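Local coordinates for protein CHAD domain (PDB 6QV5) that probably binds inorganic polyphosphate, as an all-helical CHAD domain, and carries a zinc ion in the crystal, at residues A[211-214]-A[215-218]; A[255-258]-A[259-263]; A[272-275]-A[276-280]; A[99-102]-A[103-106]; A[37-40]-A[41-45]. One frame throughout, in Å; residues are numbered along the deposited sequence. Where two conformers were deposited one is given.

Contact 1 (A[211-214]-A[215-218]); sequences GRYA and LEFF
Arg212 sends CG anti to its own N (chi1 -166°) and then bends at chi3, while Glu216, one turn on, keeps CG beside its N and runs extended; the two chains converge over the helix surface. Arg212 NH1 lies 2.9 Å from Glu216 OE2, an i to i+4 salt bridge. The carboxylate comes over one face of the guanidinium, with the planes 73° apart, and no N-H points at the oxygen, so the attraction is that of the charges. The other oxygen, Glu216 OE1, sits in the ring plane of Tyr213, 3.7 Å from CD1 at its edge. A water donates to this OE1 and also to Tyr213 O, tying the carboxylate to the backbone one turn back.

All this lies on the last two turns of helix 198-217, in the helical fold of the CHAD domain. Tyr213 O takes the N-H of Phe217 at 2.9 Å and at the same time stands 3.1 Å above one face of the Phe217 ring, toward its rim. Tyr213 CB lies on the same side of that ring, further toward its tip, 4.0 Å from CE2. Phe218 has already left helical angles, yet its N still bonds Ala214 O at 3.1 Å, and ring atom CD2 brings its edge to the same oxygen. Helix 54-73 packs on Tyr213 and Phe217, helix 171-192 on Ala214 and Phe218, and Leu231 of helix 224-260 touches both Arg212 and Leu215.

Contact 2 (A[255-258]-A[259-263]); sequences QELA and QQQPQ
Gln255 and Gln259 run side by side one turn apart, pointing the same way, at the C-terminal end of helix 224-260, where the chain leaves the helix through Gln261 and Pro262. Both chains bend at chi2, but from different starts: Gln255 has CG anti to its N (chi1 179°), Gln259 has CG beside its N. The bends bring the amides near each other without a bond. Gln255 NE2 is 3.8 Å from Gln259 OE1, with the amide planes 39° apart, so between these two this is a loose polar contact; Arg272 of helix 265-281 also touches Gln255. Gln259 CG lies over the carbonyl oxygen of Gln255, whose bond from Gln259 N is weak.

On the side facing helix 122-145, Leu257 and Gln261 meet through carbon. Gln261 keeps CG beside its N (chi1 -51°) and bends at chi2, while Leu257 has CG anti to N, and Leu257 CD1 ends 4.0 Å from Gln261 CG. Leu128 of helix 122-145 touches both side chains, and Val268 of helix 265-281 touches Ala258. Glu256 turns its carboxylate back along the helix to a salt bridge with Arg252.

Gln261 N, on the first residue with non-helical angles, still reaches Leu257 O at 2.8 Å. Proline has no N-H to continue the series, and at the next position Pro262 CA instead makes a CA-H...O contact with Ala258 O, 3.6 Å away.

Contact 3 (A[272-275]-A[276-280]); sequences RGYL and LAQQA
Four successive i to i+4 bonds carry the backbone of helix 265-281 through this contact, from Leu276 N to Arg272 O at 3.0 Å down to Gln279 N to Leu275 O at 3.1 Å. Among the side chains, the main meeting is between Tyr274 and Gln278. Tyr274 throws its ring forward, CG anti to N and beside the carbonyl carbon (chi1 -162°), while Gln278 holds CG beside its N and then runs extended. The end of the Gln278 chain comes up to one edge of the ring, with CD 3.7 Å from Tyr274 CE2 and the amide plane steeply turned, 76° from that of the ring. Nearer the backbone, Gln278 CG lies 3.4 Å from Tyr274 O.

Two methylene-to-carbonyl contacts flank this pair. Leu276 CB rests on Arg272 O at 3.3 Å, and Gln279 CG sits 3.4 Å from Leu275 O, the oxygen that its own N-H bonds. Arg272 is held from outside these residues: its NH1 bonds the side chain of Gln269, and its NE bonds the carbonyl of Gly251 on helix 224-260, so its guanidinium joins the two helices of this hairpin. Leu247 and Val248 of the same helix touch Gln278 and Gln279. Within the contact, the link between Tyr274 and Gln278 is van der Waals contact, with no hydrogen bond or charge pair joining the side chains; the regular backbone bonds supply the polar hold along this surface part of the helix.

Contact 4 (A[99-102]-A[103-106]); sequences RDWD and VLLA
An arginine laid flat over a valine methyl, and a tryptophan beside a leucine, make this a local contact along one helix, in the last turns of helix 82-108 and partly buried in the CHAD domain. The arginine comes first. Arg99 starts with CG anti to N and bends at chi2 (67°), which swings the far end of the chain across Val103. Val103 CG2 then stands 3.5 Å above the guanidinium plane, over its centre, with NE and CZ of Arg99 both 3.6 Å away. This is dispersion contact with a flat cation, and the methyl meets a face of the guanidinium and not its N-H edge. The same methyl also approaches Arg99 O at 3.3 Å, and Val103 N bonds that oxygen at 2.9 Å, so one carbonyl meets both the backbone and the side chain of Val103.

Around the helix, Trp101 and Leu104 lie side by side and point the same way. Leu104 CD2 is 3.7 Å from Trp101 CE3 and as near to CZ3, against the benzo part of the indole. The backbone continues with Leu104 N to Asp100 O at 3.2 Å and Ala106 N to Asp102 O at 3.1 Å, and residues 104-106 take part in a wider pi-type turn.

Helix 122-145 closes over Trp101 through Val129, Ile132 and Lys136. Helix 224-260 lies against Leu104 through Ala250 and against Trp101 through Leu253, while helix 54-73 meets Arg99 with His58 and Asp102 with Leu57; the side chain of Asp102 is about 7 Å from that of the zinc ligand His52.

Contact 5 (A[37-40]-A[41-45]); sequences CLEH and IQRNE
Asn44 reaches back one turn to His40, and its side chain is worth following outward. CB, 4.1 Å from His40 O, turns CG beside the backbone N and anti to the carbonyl carbon (chi1 -74°). CG stays near the same oxygen, and at the tip ND2 gives His40 O a hydrogen bond of 2.8 Å. The oxygen lies near the amide plane of Asn44, though the N-H...O angle is bent at 147°. ND2 also stands 4.0 Å from CD2 of the imidazole, whose plane is turned 61° from that of the amide. A second bond from ND2 goes to Phe13 O, in the N-terminal segment, which probably uses both N-H groups and would help to fix the amide's rotation. At this end of helix 26-42 the side chain thus takes the His40 carbonyl, and a type I turn from Gln42 to Glu45 leads the chain on to helix 45-50.

Leading into the turn, Gln42 N to Leu38 O and Arg43 N to Glu39 O are both 2.9 Å. Glu39 and Arg43 run side by side, but they meet by methylenes, CG to CG at 3.8 Å; Glu39 OE2 is 5.2 Å from Arg43 NE, so any attraction between the charges acts at a distance.

The imidazole of His40 is held by Gln59 at NE2 and more weakly by Arg66 at ND1, both on helix 54-73. Cys37 and Ile41 also face this helix, while Leu38 and Ile41 pack on helix 147-163 through Met153.

In the fold
Contact 1 is the most buried, contacts 4 and 5 are partly buried, and contacts 2 and 3 lie on the surface. Contacts 1 and 5 touch through Phe217 CE1 and Cys37 SG at 3.6 Å, and both pack on helix 54-73. Contacts 2, 3 and 4 gather on one side of the chain's centre; contact 1 lies on the opposite side, its centre about 40 Å from that of contact 2. Contact 2 bridges its two neighbours: Leu257 packs on Trp101, and Gln255 lies near Arg272. The buried contacts combine aromatic and aliphatic packing with charged or hydrogen-bonded groups, whereas glutamines are frequent in contacts 2 and 3. Contacts 1 and 2 cover helix ends, and contact 5 lies near one.

Contact 1 (A[211-214]-A[215-218])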
loop_
_atom_site.group_PDB
_atom_site.type_symbol
_atom_site.label_atom_id
_atom_site.label_comp_id
_atom_site.label_asym_id
_atom_site.label_seq_id
_atom_site.Cartn_x
_atom_site.Cartn_y
_atom_site.Cartn_z
ATOM N N GLY A 211 -5.456 4.213 -8.299
ATOM C CA GLY A 211 -5.477 5.416 -9.126
ATOM C C GLY A 211 -4.241 6.278 -8.964
ATOM O O GLY A 211 -3.762 6.858 -9.942
ATOM N N ARG A 212 -3.715 6.362 -7.721
ATOM C CA ARG A 212 -2.509 7.122 -7.385
ATOM C C ARG A 212 -1.273 6.460 -8.006
ATOM O O ARG A 212 -0.454 7.157 -8.605
ATOM C CB ARG A 212 -2.346 7.247 -5.858
ATOM C CG ARG A 212 -1.328 8.300 -5.426
ATOM C CD ARG A 212 -1.158 8.370 -3.919
ATOM N NE ARG A 212 -0.193 7.385 -3.425
ATOM C CZ ARG A 212 1.109 7.611 -3.276
ATOM N NH1 ARG A 212 1.625 8.793 -3.591
ATOM N NH2 ARG A 212 1.906 6.657 -2.816
ATOM N N TYR A 213 -1.155 5.119 -7.875
ATOM C CA TYR A 213 -0.030 4.346 -8.407
ATOM C C TYR A 213 0.030 4.361 -9.936
ATOM O O TYR A 213 1.097 4.636 -10.488
ATOM C CB TYR A 213 -0.021 2.902 -7.861
ATOM C CG TYR A 213 0.143 2.771 -6.359
ATOM C CD1 TYR A 213 0.904 3.688 -5.636
ATOM C CD2 TYR A 213 -0.390 1.684 -5.673
ATOM C CE1 TYR A 213 1.071 3.562 -4.257
ATOM C CE2 TYR A 213 -0.217 1.541 -4.297
ATOM C CZ TYR A 213 0.516 2.481 -3.592
ATOM O OH TYR A 213 0.686 2.342 -2.237
ATOM N N ALA A 214 -1.115 4.106 -10.611
ATOM C CA ALA A 214 -1.229 4.095 -12.075
ATOM C C ALA A 214 -0.848 5.438 -12.699
ATOM O O ALA A 214 -0.187 5.458 -13.736
ATOM C CB ALA A 214 -2.634 3.703 -12.495
ATOM N N LEU A 215 -1.233 6.550 -12.050
ATOM C CA LEU A 215 -0.908 7.897 -12.515
ATOM C C LEU A 215 0.575 8.222 -12.302
ATOM O O LEU A 215 1.140 9.003 -13.065
ATOM C CB LEU A 215 -1.821 8.934 -11.844
ATOM C CG LEU A 215 -2.053 10.250 -12.592
ATOM C CD1 LEU A 215 -2.732 10.027 -13.950
ATOM C CD2 LEU A 215 -2.892 11.187 -11.761
ATOM N N GLU A 216 1.207 7.605 -11.283
ATOM C CA GLU A 216 2.634 7.767 -10.996
ATOM C C GLU A 216 3.463 6.946 -11.987
ATOM O O GLU A 216 4.572 7.356 -12.338
ATOM C CB GLU A 216 2.958 7.347 -9.557
ATOM C CG GLU A 216 2.599 8.385 -8.507
ATOM C CD GLU A 216 2.748 7.948 -7.059
ATOM O OE1 GLU A 216 2.678 6.728 -6.781
ATOM O OE2 GLU A 216 2.921 8.838 -6.196
ATOM N N PHE A 217 2.921 5.787 -12.437
ATOM C CA PHE A 217 3.559 4.893 -13.408
ATOM C C PHE A 217 3.623 5.544 -14.789
ATOM O O PHE A 217 4.679 5.525 -15.422
ATOM C CB PHE A 217 2.818 3.541 -13.499
ATOM C CG PHE A 217 2.814 2.661 -12.269
ATOM C CD1 PHE A 217 3.920 2.607 -11.426
ATOM C CD2 PHE A 217 1.736 1.830 -11.994
ATOM C CE1 PHE A 217 3.923 1.776 -10.302
ATOM C CE2 PHE A 217 1.739 1.002 -10.868
ATOM C CZ PHE A 217 2.833 0.979 -10.032
ATOM N N PHE A 218 2.494 6.120 -15.246
ATOM C CA PHE A 218 2.368 6.796 -16.539
ATOM C C PHE A 218 2.418 8.325 -16.346
ATOM O O PHE A 218 1.635 9.057 -16.954
ATOM C CB PHE A 218 1.066 6.356 -17.244
ATOM C CG PHE A 218 0.922 4.870 -17.490
ATOM C CD1 PHE A 218 1.499 4.274 -18.606
ATOM C CD2 PHE A 218 0.178 4.074 -16.627
ATOM C CE1 PHE A 218 1.346 2.905 -18.846
ATOM C CE2 PHE A 218 0.033 2.704 -16.861
ATOM C CZ PHE A 218 0.617 2.128 -17.970
HETATM O O HOH W 1 3.418 4.296 -8.266
#

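Contact 2 (A[255-258]-A[259-263])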
loop_
_atom_site.group_PDB
_atom_site.type_symbol
_atom_site.label_atom_id
_atom_site.label_comp_id
_atom_site.label_asym_id
_atom_site.label_seq_id
_atom_site.Cartn_x
_atom_site.Cartn_y
_atom_site.Cartn_z
ATOM N N GLN A 255 -6.705 -7.404 20.248
ATOM C CA GLN A 255 -7.589 -8.520 20.621
ATOM C C GLN A 255 -6.852 -9.865 20.449
ATOM O O GLN A 255 -7.015 -10.759 21.283
ATOM C CB GLN A 255 -8.912 -8.472 19.823
ATOM C CG GLN A 255 -9.922 -9.598 20.110
ATOM C CD GLN A 255 -10.336 -9.709 21.560
ATOM O OE1 GLN A 255 -11.092 -8.886 22.087
ATOM N NE2 GLN A 255 -9.854 -10.745 22.234
ATOM N N GLU A 256 -6.008 -9.975 19.396
ATOM C CA GLU A 256 -5.171 -11.147 19.114
ATOM C C GLU A 256 -4.074 -11.261 20.180
ATOM O O GLU A 256 -3.752 -12.369 20.611
ATOM C CB GLU A 256 -4.537 -11.040 17.719
ATOM C CG GLU A 256 -5.469 -11.423 16.581
ATOM C CD GLU A 256 -4.955 -11.134 15.182
ATOM O OE1 GLU A 256 -3.760 -11.398 14.910
ATOM O OE2 GLU A 256 -5.758 -10.656 14.349
ATOM N N LEU A 257 -3.517 -10.104 20.609
ATOM C CA LEU A 257 -2.485 -9.998 21.643
ATOM C C LEU A 257 -3.056 -10.368 23.021
ATOM O O LEU A 257 -2.335 -10.937 23.837
ATOM C CB LEU A 257 -1.879 -8.574 21.650
ATOM C CG LEU A 257 -0.732 -8.272 22.630
ATOM C CD1 LEU A 257 0.569 -8.928 22.192
ATOM C CD2 LEU A 257 -0.524 -6.780 22.773
ATOM N N ALA A 258 -4.351 -10.063 23.264
ATOM C CA ALA A 258 -5.053 -10.373 24.516
ATOM C C ALA A 258 -5.204 -11.884 24.719
ATOM O O ALA A 258 -5.076 -12.362 25.848
ATOM C CB ALA A 258 -6.419 -9.708 24.529
ATOM N N GLN A 259 -5.468 -12.628 23.625
ATOM C CA GLN A 259 -5.635 -14.084 23.637
ATOM C C GLN A 259 -4.306 -14.806 23.866
ATOM O O GLN A 259 -4.271 -15.787 24.612
ATOM C CB GLN A 259 -6.304 -14.577 22.339
ATOM C CG GLN A 259 -7.781 -14.179 22.184
ATOM C CD GLN A 259 -8.723 -14.866 23.154
ATOM O OE1 GLN A 259 -9.502 -14.216 23.858
ATOM N NE2 GLN A 259 -8.687 -16.193 23.208
ATOM N N GLN A 260 -3.219 -14.321 23.232
ATOM C CA GLN A 260 -1.878 -14.906 23.355
ATOM C C GLN A 260 -1.176 -14.502 24.653
ATOM O O GLN A 260 -0.468 -15.322 25.240
ATOM C CB GLN A 260 -1.006 -14.579 22.127
ATOM C CG GLN A 260 -1.501 -15.186 20.807
ATOM C CD GLN A 260 -1.527 -16.700 20.809
ATOM O OE1 GLN A 260 -0.489 -17.370 20.862
ATOM N NE2 GLN A 260 -2.722 -17.268 20.747
ATOM N N GLN A 261 -1.374 -13.246 25.095
ATOM C CA GLN A 261 -0.792 -12.701 26.326
ATOM C C GLN A 261 -1.937 -12.323 27.293
ATOM O O GLN A 261 -2.392 -11.175 27.285
ATOM C CB GLN A 261 0.122 -11.486 26.032
ATOM C CG GLN A 261 1.186 -11.702 24.946
ATOM C CD GLN A 261 2.340 -12.573 25.383
ATOM O OE1 GLN A 261 2.984 -12.339 26.414
ATOM N NE2 GLN A 261 2.640 -13.590 24.590
ATOM N N PRO A 262 -2.442 -13.277 28.114
ATOM C CA PRO A 262 -3.555 -12.950 29.027
ATOM C C PRO A 262 -3.159 -12.089 30.231
ATOM O O PRO A 262 -4.038 -11.591 30.939
ATOM C CB PRO A 262 -4.087 -14.328 29.459
ATOM C CG PRO A 262 -3.332 -15.345 28.633
ATOM C CD PRO A 262 -2.050 -14.692 28.249
ATOM N N GLN A 263 -1.843 -11.914 30.457
ATOM C CA GLN A 263 -1.262 -11.127 31.551
ATOM C C GLN A 263 -1.508 -9.618 31.424
ATOM O O GLN A 263 -1.755 -8.959 32.437
ATOM C CB GLN A 263 0.245 -11.429 31.735
ATOM C CG GLN A 263 0.967 -11.984 30.498
ATOM C CD GLN A 263 1.863 -10.973 29.826
ATOM O OE1 GLN A 263 3.081 -10.959 30.022
ATOM N NE2 GLN A 263 1.284 -10.115 29.001
#

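Contact 3 (A[272-275]-A[276-280])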
loop_
_atom_site.group_PDB
_atom_site.type_symbol
_atom_site.label_atom_id
_atom_site.label_comp_id
_atom_site.label_asym_id
_atom_site.label_seq_id
_atom_site.Cartn_x
_atom_site.Cartn_y
_atom_site.Cartn_z
ATOM N N ARG A 272 -8.246 -0.907 23.677
ATOM C CA ARG A 272 -9.303 -1.337 22.757
ATOM C C ARG A 272 -10.580 -0.523 22.942
ATOM O O ARG A 272 -11.228 -0.184 21.954
ATOM C CB ARG A 272 -9.588 -2.840 22.896
ATOM C CG ARG A 272 -8.554 -3.719 22.199
ATOM C CD ARG A 272 -8.980 -5.173 22.107
ATOM N NE ARG A 272 -10.049 -5.371 21.124
ATOM C CZ ARG A 272 -11.297 -5.711 21.427
ATOM N NH1 ARG A 272 -11.651 -5.909 22.691
ATOM N NH2 ARG A 272 -12.201 -5.860 20.468
ATOM N N GLY A 273 -10.908 -0.204 24.196
ATOM C CA GLY A 273 -12.061 0.612 24.551
ATOM C C GLY A 273 -11.916 2.028 24.030
ATOM O O GLY A 273 -12.856 2.572 23.446
ATOM N N TYR A 274 -10.703 2.603 24.193
ATOM C CA TYR A 274 -10.326 3.945 23.739
ATOM C C TYR A 274 -10.385 4.056 22.214
ATOM O O TYR A 274 -10.893 5.053 21.697
ATOM C CB TYR A 274 -8.915 4.309 24.248
ATOM C CG TYR A 274 -8.593 5.789 24.204
ATOM C CD1 TYR A 274 -8.663 6.572 25.355
ATOM C CD2 TYR A 274 -8.173 6.400 23.024
ATOM C CE1 TYR A 274 -8.349 7.931 25.326
ATOM C CE2 TYR A 274 -7.866 7.760 22.982
ATOM C CZ TYR A 274 -7.955 8.521 24.135
ATOM O OH TYR A 274 -7.650 9.859 24.096
ATOM N N LEU A 275 -9.863 3.041 21.504
ATOM C CA LEU A 275 -9.823 3.011 20.043
ATOM C C LEU A 275 -11.189 2.758 19.406
ATOM O O LEU A 275 -11.470 3.333 18.354
ATOM C CB LEU A 275 -8.768 2.018 19.530
ATOM C CG LEU A 275 -7.310 2.371 19.848
ATOM C CD1 LEU A 275 -6.433 1.144 19.815
ATOM C CD2 LEU A 275 -6.776 3.447 18.921
ATOM N N LEU A 276 -12.043 1.926 20.046
ATOM C CA LEU A 276 -13.400 1.626 19.567
ATOM C C LEU A 276 -14.267 2.885 19.623
ATOM O O LEU A 276 -15.108 3.086 18.745
ATOM C CB LEU A 276 -14.042 0.502 20.397
ATOM C CG LEU A 276 -15.269 -0.173 19.779
ATOM C CD1 LEU A 276 -14.874 -1.411 18.981
ATOM C CD2 LEU A 276 -16.276 -0.539 20.846
ATOM N N ALA A 277 -14.048 3.731 20.651
ATOM C CA ALA A 277 -14.750 4.998 20.826
ATOM C C ALA A 277 -14.297 6.001 19.763
ATOM O O ALA A 277 -15.140 6.695 19.202
ATOM C CB ALA A 277 -14.506 5.550 22.219
ATOM N N GLN A 278 -12.981 6.035 19.447
ATOM C CA GLN A 278 -12.395 6.907 18.421
ATOM C C GLN A 278 -12.954 6.591 17.024
ATOM O O GLN A 278 -13.052 7.493 16.192
ATOM C CB GLN A 278 -10.861 6.815 18.425
ATOM C CG GLN A 278 -10.189 7.624 19.529
ATOM C CD GLN A 278 -8.685 7.606 19.401
ATOM O OE1 GLN A 278 -8.029 6.576 19.591
ATOM N NE2 GLN A 278 -8.104 8.750 19.081
ATOM N N GLN A 279 -13.331 5.314 16.785
ATOM C CA GLN A 279 -13.939 4.828 15.542
ATOM C C GLN A 279 -15.368 5.370 15.401
ATOM O O GLN A 279 -15.804 5.658 14.286
ATOM C CB GLN A 279 -13.975 3.290 15.524
ATOM C CG GLN A 279 -12.638 2.628 15.213
ATOM C CD GLN A 279 -12.700 1.123 15.331
ATOM O OE1 GLN A 279 -13.455 0.442 14.626
ATOM N NE2 GLN A 279 -11.894 0.566 16.222
ATOM N N ALA A 280 -16.094 5.496 16.533
ATOM C CA ALA A 280 -17.475 5.985 16.582
ATOM C C ALA A 280 -17.572 7.513 16.657
ATOM O O ALA A 280 -18.460 8.092 16.029
ATOM C CB ALA A 280 -18.212 5.351 17.752
#

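Contact 4 (A[99-102]-A[103-106])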
loop_
_atom_site.group_PDB
_atom_site.type_symbol
_atom_site.label_atom_id
_atom_site.label_comp_id
_atom_site.label_asym_id
_atom_site.label_seq_id
_atom_site.Cartn_x
_atom_site.Cartn_y
_atom_site.Cartn_z
ATOM N N ARG A 99 4.793 -4.183 9.433
ATOM C CA ARG A 99 4.342 -2.804 9.230
ATOM C C ARG A 99 3.158 -2.470 10.150
ATOM O O ARG A 99 3.182 -1.423 10.797
ATOM C CB ARG A 99 4.007 -2.545 7.740
ATOM C CG ARG A 99 3.450 -1.151 7.405
ATOM C CD ARG A 99 4.449 -0.025 7.611
ATOM N NE ARG A 99 3.829 1.289 7.433
ATOM C CZ ARG A 99 4.291 2.419 7.960
ATOM N NH1 ARG A 99 5.381 2.410 8.719
ATOM N NH2 ARG A 99 3.662 3.565 7.742
ATOM N N ASP A 100 2.148 -3.372 10.220
ATOM C CA ASP A 100 0.949 -3.241 11.062
ATOM C C ASP A 100 1.298 -2.982 12.532
ATOM O O ASP A 100 0.700 -2.100 13.151
ATOM C CB ASP A 100 0.055 -4.494 10.948
ATOM C CG ASP A 100 -0.761 -4.622 9.670
ATOM O OD1 ASP A 100 -0.726 -3.682 8.840
ATOM O OD2 ASP A 100 -1.436 -5.660 9.500
ATOM N N TRP A 101 2.280 -3.730 13.075
ATOM C CA TRP A 101 2.735 -3.581 14.457
ATOM C C TRP A 101 3.560 -2.314 14.678
ATOM O O TRP A 101 3.557 -1.779 15.786
ATOM C CB TRP A 101 3.471 -4.838 14.940
ATOM C CG TRP A 101 2.532 -5.950 15.292
ATOM C CD1 TRP A 101 2.084 -6.936 14.466
ATOM C CD2 TRP A 101 1.847 -6.129 16.539
ATOM N NE1 TRP A 101 1.199 -7.750 15.134
ATOM C CE2 TRP A 101 1.029 -7.273 16.407
ATOM C CE3 TRP A 101 1.870 -5.451 17.771
ATOM C CZ2 TRP A 101 0.239 -7.754 17.459
ATOM C CZ3 TRP A 101 1.090 -5.930 18.812
ATOM C CH2 TRP A 101 0.285 -7.066 18.651
ATOM N N ASP A 102 4.242 -1.823 13.627
ATOM C CA ASP A 102 5.035 -0.593 13.691
ATOM C C ASP A 102 4.138 0.651 13.682
ATOM O O ASP A 102 4.467 1.634 14.346
ATOM C CB ASP A 102 6.062 -0.537 12.547
ATOM C CG ASP A 102 7.521 -0.489 12.983
ATOM O OD1 ASP A 102 7.778 -0.418 14.210
ATOM O OD2 ASP A 102 8.404 -0.519 12.101
ATOM N N VAL A 103 3.009 0.601 12.932
ATOM C CA VAL A 103 2.013 1.680 12.836
ATOM C C VAL A 103 1.317 1.824 14.197
ATOM O O VAL A 103 1.175 2.941 14.693
ATOM C CB VAL A 103 1.006 1.464 11.662
ATOM C CG1 VAL A 103 -0.156 2.459 11.715
ATOM C CG2 VAL A 103 1.706 1.544 10.309
ATOM N N LEU A 104 0.924 0.684 14.805
ATOM C CA LEU A 104 0.276 0.606 16.115
ATOM C C LEU A 104 1.148 1.244 17.207
ATOM O O LEU A 104 0.632 2.002 18.023
ATOM C CB LEU A 104 -0.066 -0.868 16.453
ATOM C CG LEU A 104 -0.538 -1.214 17.883
ATOM C CD1 LEU A 104 -1.885 -0.582 18.208
ATOM C CD2 LEU A 104 -0.624 -2.711 18.076
ATOM N N LEU A 105 2.463 0.967 17.187
ATOM C CA LEU A 105 3.432 1.474 18.157
ATOM C C LEU A 105 3.754 2.973 18.017
ATOM O O LEU A 105 3.780 3.679 19.027
ATOM C CB LEU A 105 4.720 0.625 18.091
ATOM C CG LEU A 105 5.842 0.944 19.088
ATOM C CD1 LEU A 105 5.523 0.410 20.479
ATOM C CD2 LEU A 105 7.161 0.386 18.606
ATOM N N ALA A 106 4.022 3.443 16.786
ATOM C CA ALA A 106 4.432 4.824 16.513
ATOM C C ALA A 106 3.302 5.827 16.235
ATOM O O ALA A 106 3.500 7.022 16.472
ATOM C CB ALA A 106 5.427 4.845 15.362
#

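Contact 5 (A[37-40]-A[41-45])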
loop_
_atom_site.group_PDB
_atom_site.type_symbol
_atom_site.label_atom_id
_atom_site.label_comp_id
_atom_site.label_asym_id
_atom_site.label_seq_id
_atom_site.Cartn_x
_atom_site.Cartn_y
_atom_site.Cartn_z
ATOM N N CYS A 37 9.259 -0.801 -9.682
ATOM C CA CYS A 37 8.625 -1.462 -8.542
ATOM C C CYS A 37 9.594 -2.428 -7.869
ATOM O O CYS A 37 9.713 -2.404 -6.645
ATOM C CB CYS A 37 7.339 -2.167 -8.964
ATOM S SG CYS A 37 5.970 -1.048 -9.349
ATOM N N LEU A 38 10.295 -3.261 -8.669
ATOM C CA LEU A 38 11.275 -4.231 -8.174
ATOM C C LEU A 38 12.479 -3.547 -7.532
ATOM O O LEU A 38 12.966 -4.039 -6.517
ATOM C CB LEU A 38 11.713 -5.216 -9.271
ATOM C CG LEU A 38 10.658 -6.223 -9.754
ATOM C CD1 LEU A 38 11.059 -6.827 -11.090
ATOM C CD2 LEU A 38 10.409 -7.323 -8.726
ATOM N N GLU A 39 12.926 -2.396 -8.088
ATOM C CA GLU A 39 14.034 -1.596 -7.547
ATOM C C GLU A 39 13.636 -1.011 -6.182
ATOM O O GLU A 39 14.446 -1.026 -5.256
ATOM C CB GLU A 39 14.439 -0.478 -8.527
ATOM C CG GLU A 39 15.634 0.355 -8.081
ATOM C CD GLU A 39 15.845 1.673 -8.807
ATOM O OE1 GLU A 39 14.848 2.378 -9.085
ATOM O OE2 GLU A 39 17.019 2.010 -9.080
ATOM N N HIS A 40 12.376 -0.540 -6.056
ATOM C CA HIS A 40 11.809 0.029 -4.827
ATOM C C HIS A 40 11.807 -1.001 -3.681
ATOM O O HIS A 40 12.036 -0.636 -2.529
ATOM C CB HIS A 40 10.393 0.581 -5.101
ATOM C CG HIS A 40 9.826 1.466 -4.028
ATOM N ND1 HIS A 40 8.482 1.794 -4.009
ATOM C CD2 HIS A 40 10.436 2.078 -2.983
ATOM C CE1 HIS A 40 8.313 2.570 -2.951
ATOM N NE2 HIS A 40 9.461 2.773 -2.304
ATOM N N ILE A 41 11.599 -2.288 -4.016
ATOM C CA ILE A 41 11.611 -3.408 -3.070
ATOM C C ILE A 41 13.066 -3.778 -2.710
ATOM O O ILE A 41 13.409 -3.804 -1.524
ATOM C CB ILE A 41 10.818 -4.629 -3.644
ATOM C CG1 ILE A 41 9.336 -4.275 -3.897
ATOM C CG2 ILE A 41 10.939 -5.870 -2.741
ATOM C CD1 ILE A 41 8.614 -5.138 -4.933
ATOM N N GLN A 42 13.896 -4.057 -3.750
ATOM C CA GLN A 42 15.298 -4.474 -3.649
ATOM C C GLN A 42 16.200 -3.496 -2.881
ATOM O O GLN A 42 16.993 -3.933 -2.046
ATOM C CB GLN A 42 15.860 -4.762 -5.057
ATOM C CG GLN A 42 17.301 -5.267 -5.102
ATOM C CD GLN A 42 18.299 -4.166 -5.380
ATOM O OE1 GLN A 42 18.229 -3.459 -6.394
ATOM N NE2 GLN A 42 19.262 -4.003 -4.487
ATOM N N ARG A 43 16.110 -2.188 -3.176
ATOM C CA ARG A 43 16.963 -1.175 -2.538
ATOM C C ARG A 43 16.689 -0.954 -1.035
ATOM O O ARG A 43 17.441 -0.221 -0.387
ATOM C CB ARG A 43 16.924 0.155 -3.309
ATOM C CG ARG A 43 17.495 0.089 -4.734
ATOM C CD ARG A 43 19.014 0.068 -4.788
ATOM N NE ARG A 43 19.589 1.393 -4.550
ATOM C CZ ARG A 43 20.600 1.634 -3.722
ATOM N NH1 ARG A 43 21.160 0.643 -3.038
ATOM N NH2 ARG A 43 21.058 2.870 -3.569
ATOM N N ASN A 44 15.658 -1.620 -0.479
ATOM C CA ASN A 44 15.312 -1.540 0.941
ATOM C C ASN A 44 15.631 -2.834 1.715
ATOM O O ASN A 44 15.576 -2.824 2.942
ATOM C CB ASN A 44 13.856 -1.109 1.127
ATOM C CG ASN A 44 13.630 0.355 0.853
ATOM O OD1 ASN A 44 14.098 1.232 1.587
ATOM N ND2 ASN A 44 12.905 0.654 -0.209
ATOM N N GLU A 45 16.006 -3.921 0.994
ATOM C CA GLU A 45 16.351 -5.258 1.511
ATOM C C GLU A 45 17.257 -5.280 2.742
ATOM O O GLU A 45 16.850 -5.796 3.783
ATOM C CB GLU A 45 17.015 -6.103 0.414
ATOM C CG GLU A 45 16.059 -6.800 -0.529
ATOM C CD GLU A 45 16.725 -7.555 -1.665
ATOM O OE1 GLU A 45 17.874 -8.021 -1.490
ATOM O OE2 GLU A 45 16.086 -7.691 -2.732
#